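Local coordinates for leucine rich repeat and phosphatase domain containing protein (Entamoeba histolytica, PDB 3EMU), which probably hydrolyses phosphate esters on proteins, as a phosphatase with a dual-specificity-type catalytic domain, at residues A[72-84]-A[102-114]. Numbering follows the deposited sequence. Where two conformers were deposited one is given.
Sequences SIPNAIKFIIRSI and PAIVIAFLMYYQR
The ring of Phe108 is a knob set in a hole made by Ile77, Ile80, Ile81 and Ile84. Its CG lies anti to the backbone N (chi1 174°), which carries the ring across to helix 68-85. Ile80 lies over one face: its CG2 methyl makes a CH-pi contact, 3.7 Å from the ring centroid. That methyl is displaced toward the rim and comes within 3.4 Å of Phe108 CE1. CB of Tyr112, from the same helix as Phe108, covers the opposite face. Ile81 meets the ring at its edge, with CG1 4.0 Å from Phe108 CE1. The side chains of Ile84 and Phe108 point at each other from their two helices, and Ile84 CD1 lies 3.6 Å from Phe108 CZ. The same methyl is 3.7 Å from Tyr112 OH.

The axes of segments 72-84 and 102-112 cross at -74° and come within 9.8 Å. Both helices pack on the central sheet of the dual-specificity phosphatase domain, where Ile80 and Val105 each touch Ile92 of strand 89-94. Helix 135-151 adds Phe144 against Ile73 and Leu141 against Ala107.

Tyr111 lies at the exposed side of the contact. Ile77 crosses it obliquely, with CG2 3.7 Å from Tyr111 CD2, while CD1 of Ile81 reaches the ring edge. Toward the start of both segments each apolar contact pairs an alanine with an isoleucine. Ile73 CD1 rests 3.8 Å from Ala107 CB, and Ala76 CB touches Ile104 CG2 beside Leu59 of strand 55-59.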
ATOM      1  N   SER A  72      -7.819   7.641   5.282  1.00 60.11           N
ATOM      2  CA  SER A  72      -6.375   7.586   5.509  1.00 60.09           C
ATOM      3  C   SER A  72      -5.617   7.719   4.169  1.00 59.02           C
ATOM      4  O   SER A  72      -4.390   7.774   4.119  1.00 59.57           O
ATOM      5  CB  SER A  72      -6.009   6.254   6.238  1.00 60.03           C
ATOM      6  OG  SER A  72      -5.979   5.186   5.278  1.00 63.65           O
ATOM      7  N   ILE A  73      -6.339   7.777   3.063  1.00 58.99           N
ATOM      8  CA  ILE A  73      -5.645   7.734   1.772  1.00 59.00           C
ATOM      9  C   ILE A  73      -4.635   8.866   1.513  1.00 58.92           C
ATOM     10  O   ILE A  73      -3.482   8.614   1.045  1.00 58.87           O
ATOM     11  CB  ILE A  73      -6.648   7.535   0.615  1.00 59.42           C
ATOM     12  CG1 ILE A  73      -7.188   6.095   0.687  1.00 58.34           C
ATOM     13  CG2 ILE A  73      -5.965   7.809  -0.746  1.00 59.27           C
ATOM     14  CD1 ILE A  73      -8.270   5.718  -0.365  1.00 57.34           C
ATOM     15  N   PRO A  74      -5.044  10.111   1.824  1.00 58.66           N
ATOM     16  CA  PRO A  74      -4.137  11.231   1.502  1.00 59.26           C
ATOM     17  C   PRO A  74      -2.874  11.209   2.366  1.00 59.58           C
ATOM     18  O   PRO A  74      -1.773  11.400   1.845  1.00 58.66           O
ATOM     19  CB  PRO A  74      -4.995  12.506   1.733  1.00 58.33           C
ATOM     20  CG  PRO A  74      -6.419  12.036   1.680  1.00 58.30           C
ATOM     21  CD  PRO A  74      -6.420  10.551   2.137  1.00 58.20           C
ATOM     22  N   ASN A  75      -3.012  10.918   3.665  1.00 60.93           N
ATOM     23  CA  ASN A  75      -1.796  10.682   4.492  1.00 60.76           C
ATOM     24  C   ASN A  75      -0.888   9.593   3.971  1.00 58.62           C
ATOM     25  O   ASN A  75       0.307   9.747   3.943  1.00 58.46           O
ATOM     26  CB  ASN A  75      -2.147  10.434   5.962  1.00 61.84           C
ATOM     27  CG  ASN A  75      -2.492  11.736   6.713  1.00 69.04           C
ATOM     28  OD1 ASN A  75      -3.303  11.729   7.641  1.00 76.88           O
ATOM     29  ND2 ASN A  75      -1.891  12.859   6.296  1.00 73.38           N
ATOM     30  N   ALA A  76      -1.446   8.484   3.509  1.00 58.98           N
ATOM     31  CA  ALA A  76      -0.592   7.400   2.942  1.00 57.77           C
ATOM     32  C   ALA A  76       0.131   7.836   1.680  1.00 57.36           C
ATOM     33  O   ALA A  76       1.342   7.563   1.480  1.00 56.85           O
ATOM     34  CB  ALA A  76      -1.451   6.146   2.643  1.00 57.15           C
ATOM     35  N   ILE A  77      -0.616   8.468   0.773  1.00 57.56           N
ATOM     36  CA  ILE A  77       0.002   8.857  -0.516  1.00 57.83           C
ATOM     37  C   ILE A  77       1.198   9.815  -0.280  1.00 58.24           C
ATOM     38  O   ILE A  77       2.290   9.672  -0.860  1.00 57.53           O
ATOM     39  CB  ILE A  77      -1.072   9.462  -1.440  1.00 58.12           C
ATOM     40  CG1 ILE A  77      -1.959   8.302  -1.927  1.00 58.58           C
ATOM     41  CG2 ILE A  77      -0.431  10.245  -2.584  1.00 55.56           C
ATOM     42  CD1 ILE A  77      -3.083   8.712  -2.853  1.00 60.89           C
ATOM     43  N   LYS A  78       0.996  10.711   0.673  1.00 59.41           N
ATOM     44  CA  LYS A  78       1.990  11.687   1.060  1.00 61.87           C
ATOM     45  C   LYS A  78       3.296  11.065   1.593  1.00 62.55           C
ATOM     46  O   LYS A  78       4.425  11.427   1.151  1.00 63.59           O
ATOM     47  CB  LYS A  78       1.372  12.617   2.114  1.00 61.92           C
ATOM     48  CG  LYS A  78       2.296  13.781   2.395  1.00 67.54           C
ATOM     49  CD  LYS A  78       2.067  14.419   3.761  1.00 74.57           C
ATOM     50  CE  LYS A  78       2.833  15.776   3.855  1.00 80.91           C
ATOM     51  NZ  LYS A  78       2.578  16.459   5.202  1.00 83.60           N
ATOM     52  N   PHE A  79       3.143  10.134   2.549  1.00 61.64           N
ATOM     53  CA  PHE A  79       4.280   9.427   3.159  1.00 60.38           C
ATOM     54  C   PHE A  79       4.939   8.652   2.061  1.00 59.35           C
ATOM     55  O   PHE A  79       6.153   8.683   1.904  1.00 58.55           O
ATOM     56  CB  PHE A  79       3.720   8.509   4.272  1.00 62.21           C
ATOM     57  CG  PHE A  79       4.757   7.682   5.012  1.00 64.29           C
ATOM     58  CD1 PHE A  79       5.505   8.238   6.073  1.00 64.47           C
ATOM     59  CD2 PHE A  79       4.924   6.328   4.710  1.00 63.56           C
ATOM     60  CE1 PHE A  79       6.430   7.457   6.796  1.00 65.14           C
ATOM     61  CE2 PHE A  79       5.840   5.538   5.433  1.00 63.40           C
ATOM     62  CZ  PHE A  79       6.600   6.108   6.469  1.00 63.89           C
ATOM     63  N   ILE A  80       4.141   8.024   1.196  1.00 59.27           N
ATOM     64  CA  ILE A  80       4.758   7.307   0.062  1.00 58.85           C
ATOM     65  C   ILE A  80       5.537   8.223  -0.906  1.00 59.92           C
ATOM     66  O   ILE A  80       6.643   7.917  -1.339  1.00 59.07           O
ATOM     67  CB  ILE A  80       3.716   6.492  -0.715  1.00 58.83           C
ATOM     68  CG1 ILE A  80       3.134   5.394   0.191  1.00 58.84           C
ATOM     69  CG2 ILE A  80       4.317   5.880  -1.977  1.00 56.50           C
ATOM     70  CD1 ILE A  80       1.976   4.620  -0.415  1.00 56.74           C
ATOM     71  N   ILE A  81       4.948   9.349  -1.280  1.00 61.66           N
ATOM     72  CA  ILE A  81       5.634  10.206  -2.247  1.00 62.28           C
ATOM     73  C   ILE A  81       6.858  10.836  -1.583  1.00 62.98           C
ATOM     74  O   ILE A  81       7.895  10.974  -2.216  1.00 62.88           O
ATOM     75  CB  ILE A  81       4.658  11.251  -2.924  1.00 62.15           C
ATOM     76  CG1 ILE A  81       3.912  10.542  -4.028  1.00 62.10           C
ATOM     77  CG2 ILE A  81       5.452  12.379  -3.571  1.00 60.83           C
ATOM     78  CD1 ILE A  81       2.646  11.156  -4.400  1.00 63.41           C
ATOM     79  N   ARG A  82       6.762  11.182  -0.299  1.00 64.56           N
ATOM     80  CA  ARG A  82       7.955  11.613   0.450  0.50 66.07           C
ATOM     81  C   ARG A  82       9.125  10.650   0.309  1.00 66.93           C
ATOM     82  O   ARG A  82      10.281  11.052   0.348  1.00 68.09           O
ATOM     83  CB  ARG A  82       7.657  11.795   1.941  0.50 66.57           C
ATOM     84  CG  ARG A  82       8.885  12.140   2.779  0.50 67.33           C
ATOM     85  CD  ARG A  82       8.520  12.403   4.239  0.50 71.76           C
ATOM     86  NE  ARG A  82       8.739  11.273   5.150  0.50 74.46           N
ATOM     87  CZ  ARG A  82       8.113  11.131   6.325  0.50 76.46           C
ATOM     88  NH1 ARG A  82       7.219  12.020   6.727  0.50 76.74           N
ATOM     89  NH2 ARG A  82       8.368  10.096   7.107  0.50 78.46           N
ATOM     90  N   SER A  83       8.844   9.360   0.129  1.00 67.45           N
ATOM     91  CA  SER A  83       9.921   8.386   0.088  1.00 67.84           C
ATOM     92  C   SER A  83      10.467   8.263  -1.332  1.00 68.40           C
ATOM     93  O   SER A  83      11.670   8.048  -1.541  1.00 67.41           O
ATOM     94  CB  SER A  83       9.455   7.011   0.680  1.00 67.52           C
ATOM     95  OG  SER A  83      10.363   5.944   0.412  1.00 66.43           O
ATOM     96  N   ILE A  84       9.568   8.328  -2.307  1.00 69.93           N
ATOM     97  CA  ILE A  84       9.977   8.358  -3.711  1.00 71.75           C
ATOM     98  C   ILE A  84      10.911   9.586  -3.963  1.00 73.67           C
ATOM     99  O   ILE A  84      11.952   9.488  -4.615  1.00 73.83           O
ATOM    100  CB  ILE A  84       8.751   8.441  -4.629  1.00 71.57           C
ATOM    101  CG1 ILE A  84       8.022   7.077  -4.673  1.00 70.07           C
ATOM    102  CG2 ILE A  84       9.189   8.898  -6.018  1.00 71.26           C
ATOM    103  CD1 ILE A  84       6.641   7.081  -5.305  1.00 64.36           C
ATOM    104  N   PRO A 102      -2.517  -4.270   0.543  1.00 57.12           N
ATOM    105  CA  PRO A 102      -2.741  -4.175  -0.910  1.00 57.22           C
ATOM    106  C   PRO A 102      -3.774  -3.098  -1.315  1.00 57.40           C
ATOM    107  O   PRO A 102      -3.589  -2.466  -2.359  1.00 56.89           O
ATOM    108  CB  PRO A 102      -3.231  -5.576  -1.291  1.00 56.87           C
ATOM    109  CG  PRO A 102      -2.625  -6.499  -0.177  1.00 57.20           C
ATOM    110  CD  PRO A 102      -2.662  -5.650   1.055  1.00 57.62           C
ATOM    111  N   ALA A 103      -4.823  -2.904  -0.505  1.00 56.72           N
ATOM    112  CA  ALA A 103      -5.813  -1.855  -0.742  1.00 57.93           C
ATOM    113  C   ALA A 103      -5.142  -0.464  -0.790  1.00 58.02           C
ATOM    114  O   ALA A 103      -5.431   0.331  -1.691  1.00 59.05           O
ATOM    115  CB  ALA A 103      -6.933  -1.886   0.304  1.00 55.89           C
ATOM    116  N   ILE A 104      -4.239  -0.192   0.151  1.00 57.30           N
ATOM    117  CA  ILE A 104      -3.480   1.051   0.142  1.00 56.52           C
ATOM    118  C   ILE A 104      -2.629   1.202  -1.116  1.00 57.09           C
ATOM    119  O   ILE A 104      -2.536   2.308  -1.674  1.00 56.82           O
ATOM    120  CB  ILE A 104      -2.594   1.229   1.439  1.00 56.46           C
ATOM    121  CG1 ILE A 104      -3.460   1.511   2.651  1.00 56.25           C
ATOM    122  CG2 ILE A 104      -1.545   2.376   1.302  1.00 53.99           C
ATOM    123  CD1 ILE A 104      -4.265   2.802   2.550  1.00 57.87           C
ATOM    124  N   VAL A 105      -1.955   0.127  -1.523  1.00 56.69           N
ATOM    125  CA  VAL A 105      -1.101   0.168  -2.706  1.00 56.51           C
ATOM    126  C   VAL A 105      -1.937   0.459  -3.969  1.00 56.83           C
ATOM    127  O   VAL A 105      -1.517   1.214  -4.856  1.00 56.29           O
ATOM    128  CB  VAL A 105      -0.227  -1.133  -2.860  1.00 56.62           C
ATOM    129  CG1 VAL A 105       0.416  -1.240  -4.230  1.00 55.17           C
ATOM    130  CG2 VAL A 105       0.885  -1.198  -1.767  1.00 57.23           C
ATOM    131  N   ILE A 106      -3.120  -0.143  -4.037  1.00 56.82           N
ATOM    132  CA  ILE A 106      -4.050   0.158  -5.085  1.00 56.63           C
ATOM    133  C   ILE A 106      -4.443   1.674  -5.129  1.00 57.72           C
ATOM    134  O   ILE A 106      -4.345   2.274  -6.194  1.00 57.33           O
ATOM    135  CB  ILE A 106      -5.277  -0.738  -5.022  1.00 56.17           C
ATOM    136  CG1 ILE A 106      -4.871  -2.195  -5.338  1.00 55.25           C
ATOM    137  CG2 ILE A 106      -6.372  -0.228  -6.002  1.00 54.07           C
ATOM    138  CD1 ILE A 106      -6.006  -3.231  -5.188  1.00 50.97           C
ATOM    139  N   ALA A 107      -4.903   2.244  -4.004  1.00 56.77           N
ATOM    140  CA  ALA A 107      -5.221   3.656  -3.911  1.00 56.77           C
ATOM    141  C   ALA A 107      -4.064   4.521  -4.441  1.00 57.71           C
ATOM    142  O   ALA A 107      -4.270   5.465  -5.252  1.00 57.91           O
ATOM    143  CB  ALA A 107      -5.558   4.032  -2.492  1.00 55.70           C
ATOM    144  N   PHE A 108      -2.845   4.197  -3.997  1.00 57.67           N
ATOM    145  CA  PHE A 108      -1.670   4.893  -4.449  1.00 57.23           C
ATOM    146  C   PHE A 108      -1.469   4.897  -5.979  1.00 58.37           C
ATOM    147  O   PHE A 108      -1.189   5.942  -6.568  1.00 59.72           O
ATOM    148  CB  PHE A 108      -0.408   4.372  -3.768  1.00 57.05           C
ATOM    149  CG  PHE A 108       0.840   4.978  -4.325  1.00 57.38           C
ATOM    150  CD1 PHE A 108       1.192   6.322  -4.007  1.00 56.27           C
ATOM    151  CD2 PHE A 108       1.640   4.264  -5.216  1.00 53.83           C
ATOM    152  CE1 PHE A 108       2.320   6.933  -4.557  1.00 50.85           C
ATOM    153  CE2 PHE A 108       2.770   4.867  -5.766  1.00 53.50           C
ATOM    154  CZ  PHE A 108       3.104   6.211  -5.439  1.00 52.46           C
ATOM    155  N   LEU A 109      -1.555   3.735  -6.617  1.00 58.77           N
ATOM    156  CA  LEU A 109      -1.367   3.627  -8.061  1.00 58.92           C
ATOM    157  C   LEU A 109      -2.536   4.252  -8.847  1.00 59.09           C
ATOM    158  O   LEU A 109      -2.326   4.785  -9.939  1.00 59.52           O
ATOM    159  CB  LEU A 109      -1.268   2.166  -8.454  1.00 58.90           C
ATOM    160  CG  LEU A 109      -0.110   1.281  -7.956  1.00 58.80           C
ATOM    161  CD1 LEU A 109      -0.403  -0.190  -8.383  1.00 56.20           C
ATOM    162  CD2 LEU A 109       1.244   1.722  -8.495  1.00 54.71           C
ATOM    163  N   MET A 110      -3.758   4.137  -8.328  1.00 57.78           N
ATOM    164  CA  MET A 110      -4.859   4.866  -8.901  1.00 57.88           C
ATOM    165  C   MET A 110      -4.404   6.341  -9.123  1.00 59.66           C
ATOM    166  O   MET A 110      -4.506   6.875 -10.231  1.00 60.00           O
ATOM    167  CB  MET A 110      -6.121   4.770  -8.018  1.00 57.05           C
ATOM    168  CG  MET A 110      -6.798   3.341  -7.988  1.00 51.94           C
ATOM    169  SD  MET A 110      -8.040   3.078  -6.740  1.00 44.43           S
ATOM    170  CE  MET A 110      -9.318   4.254  -7.173  1.00 53.40           C
ATOM    171  N   TYR A 111      -3.830   6.957  -8.090  1.00 59.72           N
ATOM    172  CA  TYR A 111      -3.471   8.366  -8.105  1.00 59.88           C
ATOM    173  C   TYR A 111      -2.206   8.602  -8.935  1.00 60.65           C
ATOM    174  O   TYR A 111      -2.156   9.486  -9.808  1.00 59.42           O
ATOM    175  CB  TYR A 111      -3.216   8.797  -6.660  1.00 59.81           C
ATOM    176  CG  TYR A 111      -2.745  10.209  -6.456  1.00 59.78           C
ATOM    177  CD1 TYR A 111      -3.638  11.287  -6.539  1.00 59.67           C
ATOM    178  CD2 TYR A 111      -1.409  10.480  -6.162  1.00 61.25           C
ATOM    179  CE1 TYR A 111      -3.211  12.587  -6.356  1.00 58.87           C
ATOM    180  CE2 TYR A 111      -0.949  11.806  -5.963  1.00 60.32           C
ATOM    181  CZ  TYR A 111      -1.867  12.854  -6.077  1.00 61.39           C
ATOM    182  OH  TYR A 111      -1.463  14.153  -5.862  1.00 60.42           O
ATOM    183  N   TYR A 112      -1.184   7.789  -8.651  1.00 60.18           N
ATOM    184  CA  TYR A 112       0.147   7.979  -9.176  1.00 60.59           C
ATOM    185  C   TYR A 112       0.323   7.576 -10.641  1.00 61.75           C
ATOM    186  O   TYR A 112       1.268   8.034 -11.299  1.00 62.20           O
ATOM    187  CB  TYR A 112       1.114   7.152  -8.361  1.00 60.89           C
ATOM    188  CG  TYR A 112       2.554   7.532  -8.500  1.00 61.79           C
ATOM    189  CD1 TYR A 112       3.050   8.644  -7.825  1.00 63.14           C
ATOM    190  CD2 TYR A 112       3.433   6.754  -9.251  1.00 62.69           C
ATOM    191  CE1 TYR A 112       4.352   8.987  -7.904  1.00 64.29           C
ATOM    192  CE2 TYR A 112       4.765   7.099  -9.354  1.00 65.60           C
ATOM    193  CZ  TYR A 112       5.215   8.226  -8.655  1.00 67.61           C
ATOM    194  OH  TYR A 112       6.543   8.621  -8.700  1.00 74.32           O
ATOM    195  N   GLN A 113      -0.543   6.713 -11.155  1.00 61.32           N
ATOM    196  CA  GLN A 113      -0.402   6.283 -12.534  1.00 62.33           C
ATOM    197  C   GLN A 113      -1.721   6.425 -13.233  1.00 63.18           C
ATOM    198  O   GLN A 113      -1.894   5.847 -14.268  1.00 64.00           O
ATOM    199  CB  GLN A 113       0.068   4.822 -12.594  1.00 62.44           C
ATOM    200  CG  GLN A 113       1.424   4.662 -11.973  1.00 60.78           C
ATOM    201  CD  GLN A 113       1.989   3.280 -12.151  1.00 63.35           C
ATOM    202  OE1 GLN A 113       1.242   2.292 -12.220  1.00 64.18           O
ATOM    203  NE2 GLN A 113       3.317   3.185 -12.224  1.00 58.80           N
ATOM    204  N   ARG A 114      -2.649   7.186 -12.648  1.00 64.43           N
ATOM    205  CA  ARG A 114      -4.010   7.359 -13.191  1.00 66.20           C
ATOM    206  C   ARG A 114      -4.597   6.050 -13.694  1.00 66.52           C
ATOM    207  O   ARG A 114      -4.858   5.878 -14.914  1.00 67.31           O
ATOM    208  CB  ARG A 114      -4.110   8.442 -14.314  1.00 66.51           C
ATOM    209  CG  ARG A 114      -3.047   8.383 -15.407  1.00 68.25           C
ATOM    210  CD  ARG A 114      -3.153   9.652 -16.316  1.00 73.79           C
ATOM    211  NE  ARG A 114      -4.515   9.888 -16.818  1.00 76.22           N
ATOM    212  CZ  ARG A 114      -4.893   9.659 -18.082  1.00 82.10           C
ATOM    213  NH1 ARG A 114      -4.013   9.214 -18.983  1.00 82.04           N
ATOM    214  NH2 ARG A 114      -6.150   9.879 -18.456  1.00 84.33           N
TER